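Local coordinates for protein glycosyltransferase (duf1792) (Streptococcus sanguinis, PDB 5V4A) that probably transfers sugar from a UDP-sugar donor, as the C-terminal GT-D-fold domain of a larger glycosyltransferase, at residues A[25-30]-A[203-208]; A[144-149]-A[196-201]; A[167-172]-A[266-271]. All coordinates share one frame; numbering follows the deposited sequence.

Contact 1: A[25-30]-A[203-208]; sequences VVRFGD and TAKVLV. With UDP (uridine-5'-diphosphate), chain C.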
loop_
_atom_site.group_PDB
_atom_site.type_symbol
_atom_site.label_atom_id
_atom_site.label_comp_id
_atom_site.label_asym_id
_atom_site.label_seq_id
_atom_site.Cartn_x
_atom_site.Cartn_y
_atom_site.Cartn_z
ATOM N N VAL A 25 0.555 6.798 -16.071
ATOM C CA VAL A 25 -0.463 5.806 -16.401
ATOM C C VAL A 25 -1.610 6.450 -17.163
ATOM O O VAL A 25 -2.015 7.574 -16.854
ATOM C CB VAL A 25 -0.992 5.090 -15.143
ATOM C CG1 VAL A 25 -1.698 6.066 -14.221
ATOM C CG2 VAL A 25 -1.932 3.977 -15.547
ATOM N N VAL A 26 -2.121 5.716 -18.158
ATOM C CA VAL A 26 -3.336 6.054 -18.897
ATOM C C VAL A 26 -4.232 4.825 -18.912
ATOM O O VAL A 26 -3.766 3.710 -19.172
ATOM C CB VAL A 26 -3.083 6.534 -20.348
ATOM C CG1 VAL A 26 -2.571 7.932 -20.355
ATOM C CG2 VAL A 26 -2.172 5.571 -21.167
ATOM N N ARG A 27 -5.518 5.031 -18.627
ATOM C CA ARG A 27 -6.480 3.946 -18.513
ATOM C C ARG A 27 -7.577 4.168 -19.539
ATOM O O ARG A 27 -8.044 5.294 -19.725
ATOM C CB ARG A 27 -7.094 3.879 -17.102
ATOM C CG ARG A 27 -6.157 4.233 -15.967
ATOM C CD ARG A 27 -6.918 4.474 -14.656
ATOM N NE ARG A 27 -7.657 5.719 -14.819
ATOM C CZ ARG A 27 -8.941 5.785 -15.147
ATOM N NH1 ARG A 27 -9.657 4.663 -15.239
ATOM N NH2 ARG A 27 -9.507 6.972 -15.355
ATOM N N PHE A 28 -8.006 3.104 -20.194
ATOM C CA PHE A 28 -9.107 3.200 -21.143
ATOM C C PHE A 28 -10.244 2.338 -20.644
ATOM O O PHE A 28 -10.036 1.169 -20.316
ATOM C CB PHE A 28 -8.668 2.766 -22.540
ATOM C CG PHE A 28 -7.714 3.711 -23.166
ATOM C CD1 PHE A 28 -6.347 3.542 -23.013
ATOM C CD2 PHE A 28 -8.185 4.803 -23.883
ATOM C CE1 PHE A 28 -5.460 4.436 -23.588
ATOM C CE2 PHE A 28 -7.319 5.701 -24.454
ATOM C CZ PHE A 28 -5.943 5.517 -24.307
ATOM N N GLY A 29 -11.438 2.927 -20.556
ATOM C CA GLY A 29 -12.612 2.192 -20.145
ATOM C C GLY A 29 -13.670 2.165 -21.227
ATOM O O GLY A 29 -13.386 2.429 -22.400
ATOM N N ASP A 30 -14.902 1.841 -20.835
ATOM C CA ASP A 30 -15.976 1.673 -21.804
ATOM C C ASP A 30 -16.343 2.980 -22.496
ATOM O O ASP A 30 -16.765 2.963 -23.655
ATOM C CB ASP A 30 -17.193 1.053 -21.112
ATOM C CG ASP A 30 -17.562 1.767 -19.830
ATOM O OD1 ASP A 30 -16.747 1.762 -18.879
ATOM O OD2 ASP A 30 -18.668 2.340 -19.771
ATOM N N THR A 203 -10.422 13.307 -22.137
ATOM C CA THR A 203 -9.364 14.306 -22.253
ATOM C C THR A 203 -8.174 13.967 -21.356
ATOM O O THR A 203 -7.027 14.279 -21.703
ATOM C CB THR A 203 -9.912 15.698 -21.925
ATOM O OG1 THR A 203 -11.064 15.955 -22.741
ATOM C CG2 THR A 203 -8.865 16.798 -22.127
ATOM N N ALA A 204 -8.418 13.322 -20.215
ATOM C CA ALA A 204 -7.303 12.928 -19.358
ATOM C C ALA A 204 -6.317 12.030 -20.101
ATOM O O ALA A 204 -5.102 12.101 -19.861
ATOM C CB ALA A 204 -7.824 12.218 -18.102
ATOM N N LYS A 205 -6.808 11.188 -21.012
ATOM C CA LYS A 205 -5.926 10.205 -21.637
ATOM C C LYS A 205 -4.989 10.869 -22.635
ATOM O O LYS A 205 -3.799 10.531 -22.707
ATOM C CB LYS A 205 -6.754 9.120 -22.326
ATOM C CG LYS A 205 -7.543 8.261 -21.339
ATOM C CD LYS A 205 -8.899 8.779 -21.023
ATOM C CE LYS A 205 -9.651 7.828 -20.080
ATOM N NZ LYS A 205 -9.391 7.955 -18.599
ATOM N N VAL A 206 -5.509 11.826 -23.398
ATOM C CA VAL A 206 -4.679 12.560 -24.339
ATOM C C VAL A 206 -3.737 13.490 -23.598
ATOM O O VAL A 206 -2.595 13.710 -24.020
ATOM C CB VAL A 206 -5.570 13.339 -25.317
ATOM C CG1 VAL A 206 -4.716 13.957 -26.394
ATOM C CG2 VAL A 206 -6.650 12.436 -25.890
ATOM N N LEU A 207 -4.225 14.087 -22.509
ATOM C CA LEU A 207 -3.411 14.976 -21.696
ATOM C C LEU A 207 -2.204 14.241 -21.125
ATOM O O LEU A 207 -1.056 14.685 -21.285
ATOM C CB LEU A 207 -4.284 15.581 -20.586
ATOM C CG LEU A 207 -3.705 16.666 -19.669
ATOM C CD1 LEU A 207 -2.957 17.748 -20.445
ATOM C CD2 LEU A 207 -4.775 17.273 -18.758
ATOM N N VAL A 208 -2.439 13.114 -20.446
ATOM C CA VAL A 208 -1.303 12.378 -19.889
ATOM C C VAL A 208 -0.327 12.007 -20.998
ATOM O O VAL A 208 0.888 12.180 -20.855
ATOM C CB VAL A 208 -1.760 11.128 -19.122
ATOM C CG1 VAL A 208 -0.512 10.247 -18.841
ATOM C CG2 VAL A 208 -2.435 11.515 -17.824
HETATM N N1 UDP C . -14.604 14.829 -16.405
HETATM C C2 UDP C . -14.384 16.184 -16.466
HETATM N N3 UDP C . -14.525 16.742 -17.710
HETATM C C4 UDP C . -14.863 16.090 -18.880
HETATM C C5 UDP C . -15.064 14.683 -18.740
HETATM C C6 UDP C . -14.918 14.103 -17.530
HETATM O O2 UDP C . -14.086 16.853 -15.489
HETATM O O4 UDP C . -14.943 16.734 -19.942
HETATM C "C1'" UDP C . -14.390 14.161 -15.093
HETATM C "C2'" UDP C . -15.620 13.702 -14.321
HETATM O "O2'" UDP C . -16.262 14.797 -13.670
HETATM C "C3'" UDP C . -14.970 12.695 -13.349
HETATM C "C4'" UDP C . -13.771 12.143 -14.147
HETATM O "O4'" UDP C . -13.656 12.981 -15.317
HETATM O "O3'" UDP C . -14.451 13.315 -12.178
HETATM C "C5'" UDP C . -13.860 10.689 -14.546
HETATM O "O5'" UDP C . -12.793 10.285 -15.432
HETATM P PA UDP C . -12.780 8.844 -16.084
HETATM O O1A UDP C . -13.930 8.683 -17.074
HETATM O O2A UDP C . -11.405 8.622 -16.595
HETATM O O3A UDP C . -13.099 7.837 -14.837
HETATM P PB UDP C . -12.963 6.268 -14.625
HETATM O O1B UDP C . -12.339 5.796 -15.945
HETATM O O2B UDP C . -14.435 5.802 -14.524
HETATM O O3B UDP C . -12.122 5.940 -13.429
#
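K205 and R27 meet at the diphosphate of UDP, in the nucleotide pocket of this GT-D glycosyltransferase domain. The R27 guanidinium grips O1B through both ends, with NH1 at 3.0 Å and NH2 at 3.1 Å from UDP O1B; a weak bond runs from NH2 to O2A, which lies at the edge of the group, near its plane. K205 NZ takes that same O2A at 2.9 Å, so one alpha-phosphate oxygen is shared by both cations. R27 NH2 and K205 NZ stand close because they serve common anions: the carboxylate of D220 forms a salt bridge to each, and T112 O accepts from NH1. The lysine arrives bent, turning at chi2 (89°) and again at chi4 (84°), a course that carries its CE to 3.0 Å from R27 O and the amine on to the phosphate. Farther back, K205 CG lies over one face of the F28 ring, 4.0 Å from CE2. Behind this layer, strand 25-27 and helix 203-208 run roughly antiparallel. V25 hydrogen-bonds through its backbone to A218 and D220, tying this strand to strand 218-220. An apolar touch here is tight: V26 CG1 to V208 CG1 is 3.4 Å.

Contact 2: A[144-149]-A[196-201]; sequences LIVEGL and ILTMLG. With UDP (uridine-5'-diphosphate), chain C.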
loop_
_atom_site.group_PDB
_atom_site.type_symbol
_atom_site.label_atom_id
_atom_site.label_comp_id
_atom_site.label_asym_id
_atom_site.label_seq_id
_atom_site.Cartn_x
_atom_site.Cartn_y
_atom_site.Cartn_z
ATOM N N LEU A 144 -0.183 18.544 -8.578
ATOM C CA LEU A 144 -0.971 19.399 -9.467
ATOM C C LEU A 144 -2.156 18.569 -9.944
ATOM O O LEU A 144 -1.999 17.618 -10.714
ATOM C CB LEU A 144 -0.137 19.934 -10.631
ATOM C CG LEU A 144 -0.932 20.933 -11.500
ATOM C CD1 LEU A 144 -1.447 22.173 -10.736
ATOM C CD2 LEU A 144 -0.082 21.346 -12.693
ATOM N N ILE A 145 -3.338 18.917 -9.467
ATOM C CA ILE A 145 -4.551 18.182 -9.764
ATOM C C ILE A 145 -5.263 18.878 -10.918
ATOM O O ILE A 145 -5.579 20.069 -10.829
ATOM C CB ILE A 145 -5.433 18.098 -8.512
ATOM C CG1 ILE A 145 -4.830 17.119 -7.506
ATOM C CG2 ILE A 145 -6.838 17.783 -8.857
ATOM C CD1 ILE A 145 -5.647 16.972 -6.234
ATOM N N VAL A 146 -5.513 18.138 -11.993
ATOM C CA VAL A 146 -6.172 18.657 -13.195
ATOM C C VAL A 146 -7.506 17.938 -13.345
ATOM O O VAL A 146 -7.541 16.746 -13.681
ATOM C CB VAL A 146 -5.288 18.470 -14.436
ATOM C CG1 VAL A 146 -5.883 19.227 -15.618
ATOM C CG2 VAL A 146 -3.864 18.967 -14.144
ATOM N N GLU A 147 -8.606 18.651 -13.085
ATOM C CA GLU A 147 -9.917 18.026 -12.968
ATOM C C GLU A 147 -10.995 19.000 -13.426
ATOM O O GLU A 147 -10.746 20.189 -13.637
ATOM C CB GLU A 147 -10.205 17.610 -11.526
ATOM C CG GLU A 147 -10.465 18.795 -10.604
ATOM C CD GLU A 147 -10.633 18.383 -9.131
ATOM O OE1 GLU A 147 -10.639 19.279 -8.261
ATOM O OE2 GLU A 147 -10.750 17.168 -8.851
ATOM N N GLY A 148 -12.219 18.475 -13.563
ATOM C CA GLY A 148 -13.355 19.297 -13.934
ATOM C C GLY A 148 -13.999 20.034 -12.761
ATOM O O GLY A 148 -13.720 19.790 -11.583
ATOM N N LEU A 149 -14.902 20.948 -13.124
ATOM C CA LEU A 149 -15.526 21.839 -12.150
ATOM C C LEU A 149 -16.258 21.062 -11.057
ATOM O O LEU A 149 -16.217 21.452 -9.884
ATOM C CB LEU A 149 -16.484 22.799 -12.861
ATOM C CG LEU A 149 -17.166 23.837 -11.975
ATOM C CD1 LEU A 149 -16.127 24.684 -11.235
ATOM C CD2 LEU A 149 -18.135 24.707 -12.772
ATOM N N ILE A 196 1.583 15.222 -11.325
ATOM C CA ILE A 196 0.333 15.622 -11.967
ATOM C C ILE A 196 -0.649 14.463 -11.860
ATOM O O ILE A 196 -0.334 13.341 -12.275
ATOM C CB ILE A 196 0.555 16.017 -13.439
ATOM C CG1 ILE A 196 1.526 17.199 -13.525
ATOM C CG2 ILE A 196 -0.775 16.419 -14.081
ATOM C CD1 ILE A 196 2.245 17.327 -14.876
ATOM N N LEU A 197 -1.833 14.727 -11.302
ATOM C CA LEU A 197 -2.943 13.778 -11.262
ATOM C C LEU A 197 -4.093 14.340 -12.080
ATOM O O LEU A 197 -4.405 15.525 -11.975
ATOM C CB LEU A 197 -3.462 13.523 -9.838
ATOM C CG LEU A 197 -2.489 13.212 -8.709
ATOM C CD1 LEU A 197 -3.203 13.064 -7.318
ATOM C CD2 LEU A 197 -1.744 11.965 -9.099
ATOM N N THR A 198 -4.742 13.500 -12.877
ATOM C CA THR A 198 -5.815 14.015 -13.718
ATOM C C THR A 198 -7.065 13.148 -13.587
ATOM O O THR A 198 -6.991 11.916 -13.468
ATOM C CB THR A 198 -5.363 14.164 -15.198
ATOM O OG1 THR A 198 -6.336 14.927 -15.926
ATOM C CG2 THR A 198 -5.190 12.823 -15.868
ATOM N N MET A 199 -8.210 13.832 -13.532
ATOM C CA MET A 199 -9.533 13.232 -13.407
ATOM C C MET A 199 -10.360 13.981 -14.449
ATOM O O MET A 199 -10.959 15.002 -14.117
ATOM C CB MET A 199 -10.125 13.421 -12.010
ATOM C CG MET A 199 -9.333 12.826 -10.834
ATOM S SD MET A 199 -7.719 13.585 -10.582
ATOM C CE MET A 199 -8.280 15.179 -10.160
ATOM N N LEU A 200 -10.335 13.525 -15.705
ATOM C CA LEU A 200 -10.857 14.360 -16.780
ATOM C C LEU A 200 -11.387 13.543 -17.950
ATOM O O LEU A 200 -11.341 14.011 -19.093
ATOM C CB LEU A 200 -9.769 15.339 -17.272
ATOM C CG LEU A 200 -10.166 16.669 -17.939
ATOM C CD1 LEU A 200 -10.967 17.596 -17.013
ATOM C CD2 LEU A 200 -8.917 17.383 -18.516
ATOM N N GLY A 201 -11.936 12.357 -17.687
ATOM C CA GLY A 201 -12.550 11.558 -18.725
ATOM C C GLY A 201 -11.620 11.290 -19.889
ATOM O O GLY A 201 -10.412 11.073 -19.706
HETATM N N1 UDP C . -14.604 14.829 -16.405
HETATM C C2 UDP C . -14.384 16.184 -16.466
HETATM N N3 UDP C . -14.525 16.742 -17.710
HETATM C C4 UDP C . -14.863 16.090 -18.880
HETATM C C5 UDP C . -15.064 14.683 -18.740
HETATM C C6 UDP C . -14.918 14.103 -17.530
HETATM O O2 UDP C . -14.086 16.853 -15.489
HETATM O O4 UDP C . -14.943 16.734 -19.942
HETATM C "C1'" UDP C . -14.390 14.161 -15.093
HETATM C "C2'" UDP C . -15.620 13.702 -14.321
HETATM O "O2'" UDP C . -16.262 14.797 -13.670
HETATM C "C3'" UDP C . -14.970 12.695 -13.349
HETATM C "C4'" UDP C . -13.771 12.143 -14.147
HETATM O "O4'" UDP C . -13.656 12.981 -15.317
HETATM O "O3'" UDP C . -14.451 13.315 -12.178
HETATM C "C5'" UDP C . -13.860 10.689 -14.546
HETATM O "O5'" UDP C . -12.793 10.285 -15.432
HETATM P PA UDP C . -12.780 8.844 -16.084
HETATM O O1A UDP C . -13.930 8.683 -17.074
HETATM O O2A UDP C . -11.405 8.622 -16.595
HETATM O O3A UDP C . -13.099 7.837 -14.837
HETATM P PB UDP C . -12.963 6.268 -14.625
HETATM O O1B UDP C . -12.339 5.796 -15.945
HETATM O O2B UDP C . -14.435 5.802 -14.524
HETATM O O3B UDP C . -12.122 5.940 -13.429
#
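V146 O is held by two donors of the neighbouring strand: M199 N at 3.0 Å and the hydroxyl T198 OG1 at 3.1 Å. The second bond exists because OG1 stands anti to the backbone N of T198 (chi1 -168°), a turn that brings it back to the carbonyl; its approach is the more bent of the two, tilted 31° from the carbonyl plane. The bond from V146 N to L197 O, 2.8 Å, is nearly straight, and L197 N completes the pattern on L144 O. On the face carrying I145 and E147, M199 curls at chi2 and chi3 and lays its methyl against both: CE is a tight 3.2 Å from I145 CG2 and 3.4 Å from E147 CB. The E147 carboxylate, whose OE2 touches that methyl, forms a salt bridge to R168 and accepts from S153 N. Beneath V146 and T198, on the other face, lies L207 of helix 201-213. At the C-terminal strand ends the nucleotide is met: G148 CA comes within 3.0 Å of UDP O2, and G201 N donates to UDP O5' at 3.2 Å. Parallel strands binding a nucleotide at their C-terminal ends are characteristic of Rossmann-like sheets, as in nucleotide-sugar glycosyltransferases.

Contact 3: A[167-172]-A[266-271]; sequences KRIICP and QIVANL. With UDP (uridine-5'-diphosphate), chain C.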
loop_
_atom_site.group_PDB
_atom_site.type_symbol
_atom_site.label_atom_id
_atom_site.label_comp_id
_atom_site.label_asym_id
_atom_site.label_seq_id
_atom_site.Cartn_x
_atom_site.Cartn_y
_atom_site.Cartn_z
ATOM N N LYS A 167 -2.044 22.064 -5.755
ATOM C CA LYS A 167 -2.542 23.090 -6.655
ATOM C C LYS A 167 -3.517 22.425 -7.619
ATOM O O LYS A 167 -3.351 21.253 -7.989
ATOM C CB LYS A 167 -1.395 23.783 -7.432
ATOM C CG LYS A 167 -0.577 24.757 -6.588
ATOM C CD LYS A 167 0.534 25.404 -7.367
ATOM C CE LYS A 167 1.162 26.555 -6.611
ATOM N NZ LYS A 167 2.336 27.099 -7.345
ATOM N N ARG A 168 -4.533 23.175 -8.038
ATOM C CA ARG A 168 -5.515 22.627 -8.960
ATOM C C ARG A 168 -5.730 23.548 -10.152
ATOM O O ARG A 168 -5.813 24.775 -10.016
ATOM C CB ARG A 168 -6.908 22.343 -8.289
ATOM C CG ARG A 168 -6.860 21.712 -6.901
ATOM C CD ARG A 168 -8.257 21.464 -6.286
ATOM N NE ARG A 168 -8.197 20.628 -5.082
ATOM C CZ ARG A 168 -8.739 19.415 -4.934
ATOM N NH1 ARG A 168 -9.408 18.830 -5.916
ATOM N NH2 ARG A 168 -8.592 18.762 -3.779
ATOM N N ILE A 169 -5.817 22.917 -11.320
ATOM C CA ILE A 169 -6.232 23.530 -12.570
ATOM C C ILE A 169 -7.636 23.017 -12.827
ATOM O O ILE A 169 -7.818 21.809 -13.018
ATOM C CB ILE A 169 -5.303 23.131 -13.729
ATOM C CG1 ILE A 169 -3.839 23.505 -13.462
ATOM C CG2 ILE A 169 -5.800 23.703 -15.052
ATOM C CD1 ILE A 169 -3.545 24.955 -13.435
ATOM N N ILE A 170 -8.625 23.913 -12.818
ATOM C CA ILE A 170 -10.035 23.546 -12.955
ATOM C C ILE A 170 -10.464 23.698 -14.413
ATOM O O ILE A 170 -10.269 24.761 -15.019
ATOM C CB ILE A 170 -10.928 24.413 -12.050
ATOM C CG1 ILE A 170 -10.569 24.259 -10.565
ATOM C CG2 ILE A 170 -12.385 24.058 -12.281
ATOM C CD1 ILE A 170 -10.366 22.826 -10.075
ATOM N N CYS A 171 -11.077 22.643 -14.966
ATOM C CA CYS A 171 -11.388 22.503 -16.387
ATOM C C CYS A 171 -12.891 22.385 -16.585
ATOM O O CYS A 171 -13.619 22.302 -15.586
ATOM C CB CYS A 171 -10.677 21.266 -16.928
ATOM S SG CYS A 171 -8.906 21.329 -16.654
ATOM N N PRO A 172 -13.407 22.379 -17.824
ATOM C CA PRO A 172 -14.832 22.069 -18.010
ATOM C C PRO A 172 -15.169 20.686 -17.476
ATOM O O PRO A 172 -14.420 19.722 -17.668
ATOM C CB PRO A 172 -15.024 22.146 -19.533
ATOM C CG PRO A 172 -13.972 23.076 -19.997
ATOM C CD PRO A 172 -12.783 22.815 -19.095
ATOM N N GLN A 266 -6.652 26.281 -3.292
ATOM C CA GLN A 266 -5.739 25.467 -4.080
ATOM C C GLN A 266 -5.851 25.753 -5.566
ATOM O O GLN A 266 -5.003 25.294 -6.336
ATOM C CB GLN A 266 -5.981 23.975 -3.844
ATOM C CG GLN A 266 -5.540 23.491 -2.463
ATOM C CD GLN A 266 -6.273 22.235 -2.029
ATOM O OE1 GLN A 266 -7.009 21.630 -2.811
ATOM N NE2 GLN A 266 -6.071 21.832 -0.776
ATOM N N ILE A 267 -6.894 26.463 -5.981
ATOM C CA ILE A 267 -7.109 26.711 -7.398
ATOM C C ILE A 267 -6.086 27.740 -7.864
ATOM O O ILE A 267 -5.931 28.803 -7.256
ATOM C CB ILE A 267 -8.554 27.179 -7.638
ATOM C CG1 ILE A 267 -9.539 26.053 -7.300
ATOM C CG2 ILE A 267 -8.738 27.610 -9.074
ATOM C CD1 ILE A 267 -11.022 26.501 -7.287
ATOM N N VAL A 268 -5.326 27.397 -8.899
ATOM C CA VAL A 268 -4.384 28.342 -9.490
ATOM C C VAL A 268 -4.768 28.753 -10.902
ATOM O O VAL A 268 -4.290 29.798 -11.373
ATOM C CB VAL A 268 -2.941 27.794 -9.466
ATOM C CG1 VAL A 268 -2.459 27.594 -8.024
ATOM C CG2 VAL A 268 -2.862 26.484 -10.220
ATOM N N ALA A 269 -5.609 27.984 -11.589
ATOM C CA ALA A 269 -6.169 28.379 -12.869
ATOM C C ALA A 269 -7.558 27.770 -12.999
ATOM O O ALA A 269 -7.832 26.694 -12.462
ATOM C CB ALA A 269 -5.283 27.952 -14.052
ATOM N N ASN A 270 -8.435 28.473 -13.714
ATOM C CA ASN A 270 -9.826 28.052 -13.857
ATOM C C ASN A 270 -10.256 28.238 -15.307
ATOM O O ASN A 270 -10.445 29.370 -15.752
ATOM C CB ASN A 270 -10.735 28.842 -12.914
ATOM C CG ASN A 270 -12.114 28.255 -12.829
ATOM O OD1 ASN A 270 -12.599 27.651 -13.788
ATOM N ND2 ASN A 270 -12.769 28.440 -11.690
ATOM N N LEU A 271 -10.445 27.128 -16.020
ATOM C CA LEU A 271 -10.837 27.131 -17.421
ATOM C C LEU A 271 -12.250 26.595 -17.652
ATOM O O LEU A 271 -12.636 26.356 -18.805
ATOM C CB LEU A 271 -9.819 26.330 -18.236
ATOM C CG LEU A 271 -8.491 27.066 -18.413
ATOM C CD1 LEU A 271 -7.530 26.809 -17.276
ATOM C CD2 LEU A 271 -7.855 26.705 -19.734
HETATM N N1 UDP C . -14.604 14.829 -16.405
HETATM C C2 UDP C . -14.384 16.184 -16.466
HETATM N N3 UDP C . -14.525 16.742 -17.710
HETATM C C4 UDP C . -14.863 16.090 -18.880
HETATM C C5 UDP C . -15.064 14.683 -18.740
HETATM C C6 UDP C . -14.918 14.103 -17.530
HETATM O O2 UDP C . -14.086 16.853 -15.489
HETATM O O4 UDP C . -14.943 16.734 -19.942
HETATM C "C1'" UDP C . -14.390 14.161 -15.093
HETATM C "C2'" UDP C . -15.620 13.702 -14.321
HETATM O "O2'" UDP C . -16.262 14.797 -13.670
HETATM C "C3'" UDP C . -14.970 12.695 -13.349
HETATM C "C4'" UDP C . -13.771 12.143 -14.147
HETATM O "O4'" UDP C . -13.656 12.981 -15.317
HETATM O "O3'" UDP C . -14.451 13.315 -12.178
HETATM C "C5'" UDP C . -13.860 10.689 -14.546
HETATM O "O5'" UDP C . -12.793 10.285 -15.432
HETATM P PA UDP C . -12.780 8.844 -16.084
HETATM O O1A UDP C . -13.930 8.683 -17.074
HETATM O O2A UDP C . -11.405 8.622 -16.595
HETATM O O3A UDP C . -13.099 7.837 -14.837
HETATM P PB UDP C . -12.963 6.268 -14.625
HETATM O O1B UDP C . -12.339 5.796 -15.945
HETATM O O2B UDP C . -14.435 5.802 -14.524
HETATM O O3B UDP C . -12.122 5.940 -13.429
#
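R168 reaches Q266 with its chain fully drawn out from CG to NE (chi2 180°), while Q266, also extended beyond CG, brings its amide oxygen to the edge of the guanidinium, the side chains meeting at a slant. The two flat groups end nearly coplanar, 9° apart. NE donates to Q266 OE1 at 2.8 Å almost straight, and NH2 adds a weak second bond to the same oxygen. The rest of the guanidinium is engaged: NH1 turns to E147 and NH2 to S153 O, so the arginine ties Q266 to the end of strand 142-148 and the loop after it.

The backbones run parallel but not in even step. R168 N donates to Q266 O, from above the carbonyl plane, and R168 O receives V268 N at 2.9 Å; then a beta bulge at V268 shifts the register by one, and I170 N bonds to A269 O. I170 O closes the series with a short 2.6 Å bond from L271 N. On one face, the I170 and I267 side chains cross at about a right angle, I170 CG1 lying 3.9 Å from I267 CG1. On the other, I169 CD1 fits beside the bulge, 3.5 Å from A269 CB and 3.6 Å from V268 CG2. Just beyond, P172 O accepts from UDP N3 at 3.0 Å, reading the uracil edge.

Strand 267-270 is outermost in the five-stranded parallel sheet within this chain, entered directly from helix 261-266, whose Y263 touches R168 and I170. Strand 142-148 flanks 165-171 on its other side, and helix 180-190 covers the face of I169, C171 and L271.

Overall arrangement
Contacts 2 and 3 are pairings within one five-stranded parallel sheet, joined through adjacent strands 142-148 and 165-171, where I145 N probably donates to K167 O. Contact 1 instead sets strand 24-27 against a helix; that helix directly follows strand 195-199 of contact 2, and A204 and V208 pack on T198. Contacts 1 and 2 are buried near the chain's centre, whereas the centre of contact 3 lies about 17 Å from the centre of the chain and the contact is partly exposed. Chemistry follows place: cations for the diphosphate in contact 1, backbone and glycine beside ribose and base in contact 2, and one carbonyl for the uracil in contact 3.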